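Local coordinates for glutathione reductase (Bartonella henselae, PDB 3O0H), which probably catalyses the NADPH-dependent reduction of glutathione disulfide to glutathione, using bound FAD and a redox-active disulfide, at residues N229-L234 / G424-G429; I331-V336 / I361-F366; A337-M342 / P356-I361. One frame throughout, in Å; residues are numbered along the deposited sequence.

Contact 1 of 3, residues N229-L234 / G424-G429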
loop_
_atom_site.group_PDB
_atom_site.type_symbol
_atom_site.label_atom_id
_atom_site.label_comp_id
_atom_site.label_asym_id
_atom_site.label_seq_id
_atom_site.Cartn_x
_atom_site.Cartn_y
_atom_site.Cartn_z
ATOM N N ASN B 229 -18.632 5.148 -15.544
ATOM C CA ASN B 229 -17.736 4.045 -16.011
ATOM C C ASN B 229 -16.827 3.386 -14.943
ATOM O O ASN B 229 -16.095 2.413 -15.250
ATOM C CB ASN B 229 -16.876 4.471 -17.221
ATOM C CG ASN B 229 -17.724 4.920 -18.399
ATOM O OD1 ASN B 229 -17.536 6.007 -18.925
ATOM N ND2 ASN B 229 -18.662 4.093 -18.792
ATOM N N PHE B 230 -16.887 3.878 -13.714
ATOM C CA PHE B 230 -16.281 3.171 -12.577
ATOM C C PHE B 230 -17.338 2.291 -11.917
ATOM O O PHE B 230 -18.542 2.521 -12.081
ATOM C CB PHE B 230 -15.755 4.164 -11.551
ATOM C CG PHE B 230 -14.525 4.867 -11.967
ATOM C CD1 PHE B 230 -14.575 5.842 -12.952
ATOM C CD2 PHE B 230 -13.288 4.534 -11.428
ATOM C CE1 PHE B 230 -13.454 6.477 -13.357
ATOM C CE2 PHE B 230 -12.144 5.205 -11.835
ATOM C CZ PHE B 230 -12.239 6.186 -12.795
ATOM N N ASP B 231 -16.906 1.262 -11.192
ATOM C CA ASP B 231 -17.831 0.426 -10.442
ATOM C C ASP B 231 -18.762 1.298 -9.554
ATOM O O ASP B 231 -18.329 2.256 -8.950
ATOM C CB ASP B 231 -17.026 -0.602 -9.631
ATOM C CG ASP B 231 -17.900 -1.526 -8.778
ATOM O OD1 ASP B 231 -18.339 -1.042 -7.717
ATOM O OD2 ASP B 231 -18.104 -2.687 -9.164
ATOM N N TYR B 232 -20.046 0.954 -9.516
ATOM C CA TYR B 232 -21.058 1.789 -8.820
ATOM C C TYR B 232 -20.697 2.030 -7.353
ATOM O O TYR B 232 -20.852 3.137 -6.853
ATOM C CB TYR B 232 -22.460 1.197 -8.931
ATOM C CG TYR B 232 -23.440 1.820 -7.924
ATOM C CD1 TYR B 232 -24.095 3.010 -8.185
ATOM C CD2 TYR B 232 -23.677 1.197 -6.691
ATOM C CE1 TYR B 232 -24.975 3.578 -7.254
ATOM C CE2 TYR B 232 -24.581 1.737 -5.755
ATOM C CZ TYR B 232 -25.214 2.940 -6.026
ATOM O OH TYR B 232 -26.101 3.458 -5.056
ATOM N N ASP B 233 -20.194 1.013 -6.645
ATOM C CA ASP B 233 -19.829 1.222 -5.225
ATOM C C ASP B 233 -18.773 2.328 -5.107
ATOM O O ASP B 233 -18.827 3.159 -4.199
ATOM C CB ASP B 233 -19.287 -0.048 -4.581
ATOM C CG ASP B 233 -20.360 -0.992 -4.125
ATOM O OD1 ASP B 233 -21.375 -0.544 -3.561
ATOM O OD2 ASP B 233 -20.158 -2.203 -4.262
ATOM N N LEU B 234 -17.772 2.350 -5.994
ATOM C CA LEU B 234 -16.773 3.433 -5.937
ATOM C C LEU B 234 -17.394 4.817 -6.143
ATOM O O LEU B 234 -17.013 5.809 -5.501
ATOM C CB LEU B 234 -15.676 3.223 -6.977
ATOM C CG LEU B 234 -14.965 1.871 -6.899
ATOM C CD1 LEU B 234 -14.175 1.610 -8.240
ATOM C CD2 LEU B 234 -14.092 1.746 -5.615
ATOM N N GLY B 424 -12.328 -8.796 -11.538
ATOM C CA GLY B 424 -12.357 -7.371 -11.196
ATOM C C GLY B 424 -11.994 -7.164 -9.725
ATOM O O GLY B 424 -12.269 -8.029 -8.894
ATOM N N ALA B 425 -11.390 -6.015 -9.413
ATOM C CA ALA B 425 -11.040 -5.677 -8.044
ATOM C C ALA B 425 -11.106 -4.147 -7.914
ATOM O O ALA B 425 -10.548 -3.411 -8.752
ATOM C CB ALA B 425 -9.610 -6.198 -7.667
ATOM N N HIS B 426 -11.758 -3.710 -6.834
ATOM C CA HIS B 426 -12.149 -2.317 -6.607
ATOM C C HIS B 426 -11.916 -1.937 -5.159
ATOM O O HIS B 426 -12.316 -2.667 -4.263
ATOM C CB HIS B 426 -13.617 -2.133 -6.994
ATOM C CG HIS B 426 -13.933 -2.750 -8.309
ATOM N ND1 HIS B 426 -13.479 -2.222 -9.501
ATOM C CD2 HIS B 426 -14.557 -3.915 -8.620
ATOM C CE1 HIS B 426 -13.846 -3.019 -10.488
ATOM N NE2 HIS B 426 -14.526 -4.040 -9.982
ATOM N N VAL B 427 -11.253 -0.803 -4.932
ATOM C CA VAL B 427 -10.774 -0.432 -3.618
ATOM C C VAL B 427 -11.044 1.057 -3.450
ATOM O O VAL B 427 -10.811 1.853 -4.372
ATOM C CB VAL B 427 -9.278 -0.714 -3.448
ATOM C CG1 VAL B 427 -8.753 -0.364 -2.025
ATOM C CG2 VAL B 427 -8.904 -2.163 -3.774
ATOM N N LEU B 428 -11.533 1.423 -2.282
ATOM C CA LEU B 428 -11.705 2.815 -1.922
ATOM C C LEU B 428 -11.269 2.995 -0.496
ATOM O O LEU B 428 -11.727 2.259 0.365
ATOM C CB LEU B 428 -13.148 3.243 -2.138
ATOM C CG LEU B 428 -13.475 4.631 -1.578
ATOM C CD1 LEU B 428 -14.490 5.274 -2.477
ATOM C CD2 LEU B 428 -13.945 4.579 -0.131
ATOM N N GLY B 429 -10.438 4.014 -0.241
ATOM C CA GLY B 429 -9.879 4.300 1.045
ATOM C C GLY B 429 -8.373 4.517 0.919
ATOM O O GLY B 429 -7.806 4.673 -0.182
#
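Asp231 and Leu234, at the start of helix 232-245, pack on His426 and Leu428 of strand 422-428 in a buried, mostly side-chain contact. Asp231 lies over one face of the His426 imidazole. Asp231 CB sits 3.9 Å from the centroid of the His426 ring, 11° off the normal, a CH-pi contact. CG of Asp231 is anti to the backbone N (chi1 179°), which carries the carboxylate across the same face, its plane 26° from that of the ring. Asp231 is also the helix N-cap: Asp231 OD1 accepts from Asp233 N at 3.0 Å. The contact joins this helix, which follows strand 216-220 of a parallel sheet in what is probably the NADPH-binding domain, Rossmann-type as in glutathione reductases, to the antiparallel sheet of the dimerisation domain. Lys412 forms salt bridges to both Asp231 and Asp233, and Glu378 N bonds to Asp231 OD2. The imidazole is held at both nitrogens, ND1 by Thr373 OG1 and NE2 by Leu376 O, which fixes its rotation. Both Leu234 methyls reach the strand: Leu234 CD1 lies 4.0 Å from CB of His426, while Leu234 CD2 lies 3.5 Å from Val427 O and 3.9 Å from CB of Leu428.

Contact 2 of 3, residues I331-V336 / I361-F366. With FAD (flavin-adenine dinucleotide), chain H.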
loop_
_atom_site.group_PDB
_atom_site.type_symbol
_atom_site.label_atom_id
_atom_site.label_comp_id
_atom_site.label_asym_id
_atom_site.label_seq_id
_atom_site.Cartn_x
_atom_site.Cartn_y
_atom_site.Cartn_z
ATOM N N ILE B 331 -7.169 5.112 -23.829
ATOM C CA ILE B 331 -7.271 5.677 -22.468
ATOM C C ILE B 331 -6.063 6.573 -22.226
ATOM O O ILE B 331 -4.922 6.239 -22.586
ATOM C CB ILE B 331 -7.393 4.523 -21.397
ATOM C CG1 ILE B 331 -7.710 5.069 -19.997
ATOM C CG2 ILE B 331 -6.159 3.650 -21.372
ATOM C CD1 ILE B 331 -8.268 4.005 -19.066
ATOM N N GLN B 332 -6.310 7.705 -21.586
ATOM C CA GLN B 332 -5.308 8.726 -21.461
ATOM C C GLN B 332 -4.579 8.555 -20.129
ATOM O O GLN B 332 -5.019 9.073 -19.076
ATOM C CB GLN B 332 -5.993 10.091 -21.560
ATOM C CG GLN B 332 -6.612 10.353 -22.919
ATOM C CD GLN B 332 -7.454 11.621 -22.960
ATOM O OE1 GLN B 332 -7.507 12.401 -21.989
ATOM N NE2 GLN B 332 -8.077 11.859 -24.094
ATOM N N LEU B 333 -3.475 7.825 -20.188
ATOM C CA LEU B 333 -2.659 7.513 -19.016
ATOM C C LEU B 333 -1.188 7.556 -19.389
ATOM O O LEU B 333 -0.744 7.093 -20.473
ATOM C CB LEU B 333 -2.992 6.106 -18.460
ATOM C CG LEU B 333 -4.407 5.813 -17.950
ATOM C CD1 LEU B 333 -4.676 4.279 -17.847
ATOM C CD2 LEU B 333 -4.797 6.533 -16.624
ATOM N N THR B 334 -0.390 8.052 -18.464
ATOM C CA THR B 334 1.011 8.155 -18.715
ATOM C C THR B 334 1.675 6.777 -18.905
ATOM O O THR B 334 2.460 6.607 -19.811
ATOM C CB THR B 334 1.695 8.970 -17.632
ATOM O OG1 THR B 334 1.544 10.367 -17.955
ATOM C CG2 THR B 334 3.199 8.614 -17.536
ATOM N N PRO B 335 1.365 5.798 -18.064
ATOM C CA PRO B 335 2.025 4.509 -18.277
ATOM C C PRO B 335 1.700 3.856 -19.604
ATOM O O PRO B 335 2.547 3.138 -20.171
ATOM C CB PRO B 335 1.491 3.662 -17.131
ATOM C CG PRO B 335 1.120 4.639 -16.096
ATOM C CD PRO B 335 0.632 5.817 -16.783
ATOM N N VAL B 336 0.513 4.123 -20.117
ATOM C CA VAL B 336 0.113 3.589 -21.399
ATOM C C VAL B 336 0.870 4.272 -22.542
ATOM O O VAL B 336 1.278 3.623 -23.491
ATOM C CB VAL B 336 -1.372 3.667 -21.588
ATOM C CG1 VAL B 336 -1.768 3.068 -22.945
ATOM C CG2 VAL B 336 -2.094 2.874 -20.467
ATOM N N ILE B 361 -5.827 -2.979 -17.409
ATOM C CA ILE B 361 -5.106 -1.806 -16.911
ATOM C C ILE B 361 -5.715 -1.325 -15.584
ATOM O O ILE B 361 -6.919 -1.084 -15.495
ATOM C CB ILE B 361 -5.138 -0.635 -17.930
ATOM C CG1 ILE B 361 -4.489 -1.052 -19.263
ATOM C CG2 ILE B 361 -4.409 0.639 -17.320
ATOM C CD1 ILE B 361 -4.654 -0.000 -20.375
ATOM N N THR B 362 -4.891 -1.263 -14.549
ATOM C CA THR B 362 -5.273 -0.690 -13.286
ATOM C C THR B 362 -5.231 0.809 -13.361
ATOM O O THR B 362 -4.318 1.395 -13.950
ATOM C CB THR B 362 -4.316 -1.148 -12.156
ATOM O OG1 THR B 362 -4.265 -2.569 -12.155
ATOM C CG2 THR B 362 -4.791 -0.633 -10.781
ATOM N N THR B 363 -6.239 1.438 -12.773
ATOM C CA THR B 363 -6.323 2.865 -12.679
ATOM C C THR B 363 -6.573 3.311 -11.253
ATOM O O THR B 363 -7.078 2.554 -10.436
ATOM C CB THR B 363 -7.343 3.497 -13.664
ATOM O OG1 THR B 363 -8.646 2.959 -13.480
ATOM C CG2 THR B 363 -6.913 3.229 -15.102
ATOM N N ALA B 364 -6.102 4.526 -10.961
ATOM C CA ALA B 364 -6.294 5.159 -9.660
ATOM C C ALA B 364 -7.001 6.486 -9.847
ATOM O O ALA B 364 -6.885 7.100 -10.899
ATOM C CB ALA B 364 -4.927 5.351 -8.951
ATOM N N VAL B 365 -7.763 6.921 -8.835
ATOM C CA VAL B 365 -8.218 8.309 -8.752
ATOM C C VAL B 365 -7.769 8.844 -7.410
ATOM O O VAL B 365 -8.080 8.217 -6.403
ATOM C CB VAL B 365 -9.751 8.401 -8.835
ATOM C CG1 VAL B 365 -10.199 9.864 -8.847
ATOM C CG2 VAL B 365 -10.276 7.621 -10.077
ATOM N N PHE B 366 -7.002 9.944 -7.393
ATOM C CA PHE B 366 -6.535 10.534 -6.150
ATOM C C PHE B 366 -7.534 11.530 -5.606
ATOM O O PHE B 366 -7.234 12.694 -5.274
ATOM C CB PHE B 366 -5.123 11.076 -6.303
ATOM C CG PHE B 366 -4.138 9.959 -6.492
ATOM C CD1 PHE B 366 -3.734 9.573 -7.759
ATOM C CD2 PHE B 366 -3.728 9.205 -5.386
ATOM C CE1 PHE B 366 -2.848 8.492 -7.928
ATOM C CE2 PHE B 366 -2.854 8.117 -5.548
ATOM C CZ PHE B 366 -2.417 7.779 -6.811
HETATM P PA FAD H . 1.771 14.543 -23.366
HETATM O O1A FAD H . 0.559 15.398 -23.156
HETATM O O2A FAD H . 2.465 14.130 -22.097
HETATM O O5B FAD H . 2.843 15.226 -24.334
HETATM C C5B FAD H . 2.517 15.888 -25.537
HETATM C C4B FAD H . 3.552 16.984 -25.690
HETATM O O4B FAD H . 3.561 17.498 -27.014
HETATM C C3B FAD H . 3.333 18.177 -24.767
HETATM O O3B FAD H . 4.532 18.465 -24.041
HETATM C C2B FAD H . 2.984 19.320 -25.701
HETATM O O2B FAD H . 3.494 20.542 -25.222
HETATM C C1B FAD H . 3.671 18.955 -26.972
HETATM N N9A FAD H . 3.094 19.296 -28.283
HETATM C C8A FAD H . 1.821 19.080 -28.722
HETATM N N7A FAD H . 1.763 19.404 -30.023
HETATM C C5A FAD H . 3.008 19.820 -30.401
HETATM C C6A FAD H . 3.547 20.187 -31.605
HETATM N N6A FAD H . 2.821 20.271 -32.731
HETATM N N1A FAD H . 4.877 20.522 -31.667
HETATM C C2A FAD H . 5.651 20.439 -30.534
HETATM N N3A FAD H . 5.132 20.043 -29.346
HETATM C C4A FAD H . 3.836 19.701 -29.321
HETATM N N1 FAD H . -2.275 10.024 -16.208
HETATM C C2 FAD H . -1.952 9.018 -15.321
HETATM O O2 FAD H . -1.520 7.898 -15.697
HETATM N N3 FAD H . -2.095 9.235 -14.008
HETATM C C4 FAD H . -2.521 10.448 -13.490
HETATM O O4 FAD H . -2.575 10.553 -12.259
HETATM C C4X FAD H . -2.850 11.471 -14.379
HETATM N N5 FAD H . -3.261 12.699 -13.937
HETATM C C5X FAD H . -3.533 13.693 -14.876
HETATM C C6 FAD H . -3.964 14.922 -14.407
HETATM C C7 FAD H . -4.238 15.957 -15.291
HETATM C C7M FAD H . -4.693 17.290 -14.725
HETATM C C8 FAD H . -4.073 15.760 -16.648
HETATM C C8M FAD H . -4.403 16.859 -17.637
HETATM C C9 FAD H . -3.667 14.520 -17.129
HETATM C C9A FAD H . -3.400 13.477 -16.235
HETATM N N10 FAD H . -2.982 12.229 -16.661
HETATM C C10 FAD H . -2.690 11.248 -15.746
HETATM C "C1'" FAD H . -2.823 11.899 -18.093
HETATM C "C2'" FAD H . -1.406 12.006 -18.596
HETATM O "O2'" FAD H . -0.968 13.341 -18.430
HETATM C "C3'" FAD H . -1.400 11.636 -20.056
HETATM O "O3'" FAD H . -2.078 10.423 -20.329
HETATM C "C4'" FAD H . 0.015 11.639 -20.593
HETATM O "O4'" FAD H . 0.594 12.921 -20.336
HETATM C "C5'" FAD H . 0.027 11.388 -22.095
HETATM O "O5'" FAD H . 1.384 11.327 -22.587
HETATM P P FAD H . 1.601 11.770 -24.114
HETATM O O1P FAD H . 3.029 11.487 -24.524
HETATM O O2P FAD H . 0.566 11.097 -24.988
HETATM O O3P FAD H . 1.245 13.309 -24.245
#
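Leu333 and Thr363 have their CA atoms 8.7 Å apart, as do Val336 and Ile361, so the two backbones are bridged by side chains. The 331-336 segment is a loop leading into helix 334-349, with Leu333 at the N-cap position. The 361-366 segment includes strand 363-365, which is outermost within this chain in the antiparallel sheet of the dimerisation domain. The contact therefore ties the FAD-binding part of the chain to that strand.

Leu333 carries the middle of the contact. Leu333 CD1 fits between two other methyls, 3.7 Å from CG2 of Ile361 and 3.7 Å from CG2 of Thr363. The side chains of Leu333 and Ile361 run antiparallel alongside each other, while Leu333 meets Thr363 crosswise. Ile361 has CG1 anti to the carbonyl carbon (chi1 -60°), which places its CD1 against Val336 and Ile331 and leaves CG2 for Leu333. Ile361 CD1 lies 3.8 Å from CG2 of Val336 and 4.1 Å from CG2 of Ile331. All of this is apolar packing.

The same loop lines the FAD pocket. The other methyl of Leu333, CD2, lies 3.7 Å from FAD O2, so one side chain touches both the flavin and the 361-366 segment. The second subunit packs here too, its His459 on Pro335 and its Val458 on Thr362 and Ala364. At the helix start, Thr334 N donates to the flavin carbonyl atom O2 at 3.0 Å, with an N-H...O angle of 150°.

Contact 3 of 3, residues A337-M342 / P356-I361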
loop_
_atom_site.group_PDB
_atom_site.type_symbol
_atom_site.label_atom_id
_atom_site.label_comp_id
_atom_site.label_asym_id
_atom_site.label_seq_id
_atom_site.Cartn_x
_atom_site.Cartn_y
_atom_site.Cartn_z
ATOM N N ALA B 337 1.030 5.597 -22.449
ATOM C CA ALA B 337 1.879 6.329 -23.404
ATOM C C ALA B 337 3.338 5.820 -23.419
ATOM O O ALA B 337 3.954 5.703 -24.466
ATOM C CB ALA B 337 1.863 7.837 -23.102
ATOM N N ILE B 338 3.900 5.526 -22.244
ATOM C CA ILE B 338 5.267 4.945 -22.130
ATOM C C ILE B 338 5.303 3.548 -22.799
ATOM O O ILE B 338 6.244 3.222 -23.558
ATOM C CB ILE B 338 5.752 4.922 -20.617
ATOM C CG1 ILE B 338 5.926 6.387 -20.111
ATOM C CG2 ILE B 338 7.052 4.076 -20.470
ATOM C CD1 ILE B 338 6.083 6.589 -18.568
ATOM N N HIS B 339 4.321 2.708 -22.459
ATOM C CA HIS B 339 4.137 1.377 -23.053
ATOM C C HIS B 339 4.109 1.453 -24.584
ATOM O O HIS B 339 4.839 0.700 -25.288
ATOM C CB HIS B 339 2.805 0.800 -22.541
ATOM C CG HIS B 339 2.463 -0.570 -23.072
ATOM N ND1 HIS B 339 3.134 -1.710 -22.680
ATOM C CD2 HIS B 339 1.505 -0.982 -23.942
ATOM C CE1 HIS B 339 2.623 -2.759 -23.308
ATOM N NE2 HIS B 339 1.638 -2.347 -24.083
ATOM N N ASP B 340 3.271 2.361 -25.095
ATOM C CA ASP B 340 3.197 2.625 -26.560
ATOM C C ASP B 340 4.606 2.925 -27.126
ATOM O O ASP B 340 4.993 2.397 -28.164
ATOM C CB ASP B 340 2.321 3.825 -26.862
ATOM C CG ASP B 340 0.802 3.563 -26.732
ATOM O OD1 ASP B 340 0.367 2.429 -26.532
ATOM O OD2 ASP B 340 0.045 4.556 -26.861
ATOM N N ALA B 341 5.356 3.797 -26.440
ATOM C CA ALA B 341 6.695 4.205 -26.892
ATOM C C ALA B 341 7.629 3.032 -26.965
ATOM O O ALA B 341 8.387 2.896 -27.935
ATOM C CB ALA B 341 7.295 5.347 -25.995
ATOM N N MET B 342 7.562 2.153 -25.959
ATOM C CA MET B 342 8.405 0.972 -25.956
ATOM C C MET B 342 8.046 0.070 -27.123
ATOM O O MET B 342 8.933 -0.514 -27.752
ATOM C CB MET B 342 8.285 0.175 -24.649
ATOM C CG MET B 342 8.562 0.986 -23.342
ATOM S SD MET B 342 10.268 1.510 -23.222
ATOM C CE MET B 342 11.011 -0.014 -22.544
ATOM N N PRO B 356 0.884 -3.590 -28.479
ATOM C CA PRO B 356 0.473 -3.066 -27.183
ATOM C C PRO B 356 -0.642 -3.894 -26.554
ATOM O O PRO B 356 -1.374 -4.619 -27.242
ATOM C CB PRO B 356 -0.015 -1.653 -27.507
ATOM C CG PRO B 356 -0.429 -1.740 -28.997
ATOM C CD PRO B 356 0.552 -2.669 -29.590
ATOM N N ASP B 357 -0.719 -3.816 -25.233
ATOM C CA ASP B 357 -1.649 -4.601 -24.455
ATOM C C ASP B 357 -2.392 -3.662 -23.510
ATOM O O ASP B 357 -1.802 -3.148 -22.532
ATOM C CB ASP B 357 -0.883 -5.616 -23.642
ATOM C CG ASP B 357 -1.779 -6.438 -22.724
ATOM O OD1 ASP B 357 -3.016 -6.243 -22.712
ATOM O OD2 ASP B 357 -1.217 -7.263 -21.989
ATOM N N TYR B 358 -3.665 -3.424 -23.816
ATOM C CA TYR B 358 -4.489 -2.501 -23.050
ATOM C C TYR B 358 -5.549 -3.261 -22.223
ATOM O O TYR B 358 -6.541 -2.683 -21.768
ATOM C CB TYR B 358 -5.159 -1.459 -23.979
ATOM C CG TYR B 358 -4.216 -0.661 -24.917
ATOM C CD1 TYR B 358 -2.977 -0.163 -24.477
ATOM C CD2 TYR B 358 -4.585 -0.392 -26.244
ATOM C CE1 TYR B 358 -2.118 0.552 -25.360
ATOM C CE2 TYR B 358 -3.715 0.327 -27.137
ATOM C CZ TYR B 358 -2.494 0.819 -26.667
ATOM O OH TYR B 358 -1.617 1.495 -27.514
ATOM N N ASP B 359 -5.331 -4.548 -22.016
ATOM C CA ASP B 359 -6.210 -5.338 -21.164
ATOM C C ASP B 359 -5.773 -5.250 -19.710
ATOM O O ASP B 359 -4.563 -5.253 -19.411
ATOM C CB ASP B 359 -6.199 -6.797 -21.637
ATOM C CG ASP B 359 -6.803 -6.944 -23.025
ATOM O OD1 ASP B 359 -7.600 -6.036 -23.401
ATOM O OD2 ASP B 359 -6.480 -7.944 -23.737
ATOM N N LEU B 360 -6.780 -5.203 -18.825
ATOM C CA LEU B 360 -6.620 -5.267 -17.377
ATOM C C LEU B 360 -5.679 -4.170 -16.860
ATOM O O LEU B 360 -4.848 -4.402 -15.979
ATOM C CB LEU B 360 -6.167 -6.666 -16.935
ATOM C CG LEU B 360 -7.178 -7.824 -17.068
ATOM C CD1 LEU B 360 -6.558 -9.247 -16.848
ATOM C CD2 LEU B 360 -8.274 -7.578 -16.067
ATOM N N ILE B 361 -5.827 -2.979 -17.409
ATOM C CA ILE B 361 -5.106 -1.806 -16.911
ATOM C C ILE B 361 -5.715 -1.325 -15.584
ATOM O O ILE B 361 -6.919 -1.084 -15.495
ATOM C CB ILE B 361 -5.138 -0.635 -17.930
ATOM C CG1 ILE B 361 -4.489 -1.052 -19.263
ATOM C CG2 ILE B 361 -4.409 0.639 -17.320
ATOM C CD1 ILE B 361 -4.654 -0.000 -20.375
#
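Asp340 and Pro356 bring the backbones closest, with CA atoms 6.3 Å apart, where helical residues 337-342 meet the irregular segment 356-361. Two polar links join them, one from each of two successive helix residues.

His339 has CG anti to the backbone N (chi1 180°), and its ring reaches the main chain of the loop. His339 NE2 accepts from Asp357 N at 3.0 Å, with an N-H...N angle of 159°. The donor sits at the ring edge, slightly tilted from the ring plane. Accepting this bond is consistent with an unprotonated NE2 and so probably a neutral ring. His339 NE2 also lies 3.4 Å from CA of Pro356.

The loop is the return from helix 334-349 to strand 363-365, the first strand of the dimerisation-domain sheet. An Asx turn shapes it: Asp357 OD1 accepts from Asp359 N at 3.0 Å. Lys444 forms a salt bridge with the other carboxylate oxygen of Asp357.

Tyr358 turns its ring back to the helix. Tyr358 OH donates to Asp340 OD1, and the modelled separation of 2.4 Å is very short, so the exact length is doubtful. OD1 lies at the edge of the tyrosine ring, in its plane, and the carboxylate plane is turned 67° from the ring. Asp340 OD2 accepts from His330 NE2 and Gly325 N, so both oxygens of this buried carboxylate have partners. Met456 of the second subunit packs on His339.

Overall arrangement
Contacts 2 and 3 both use helix 334-349 and share Ile361; their centres lie about 10 Å apart. They also touch directly, with Val336 CG1 3.5 Å from Tyr358 CE1. Contact 2 meets the flavin end of FAD. In contact 3, Ala337 touches FAD, while the Asp340 side chain is about 7 Å away. Both touch the second subunit, whose His459 O also bonds to this FAD. Contact 1 has its centre about 14 Å from that of contact 2 and reaches the same sheet through another strand. Phe230 CE2 meets Val365 CG2 at 3.5 Å between them. Contacts 1 and 3 do not touch; their centres are about 22 Å apart.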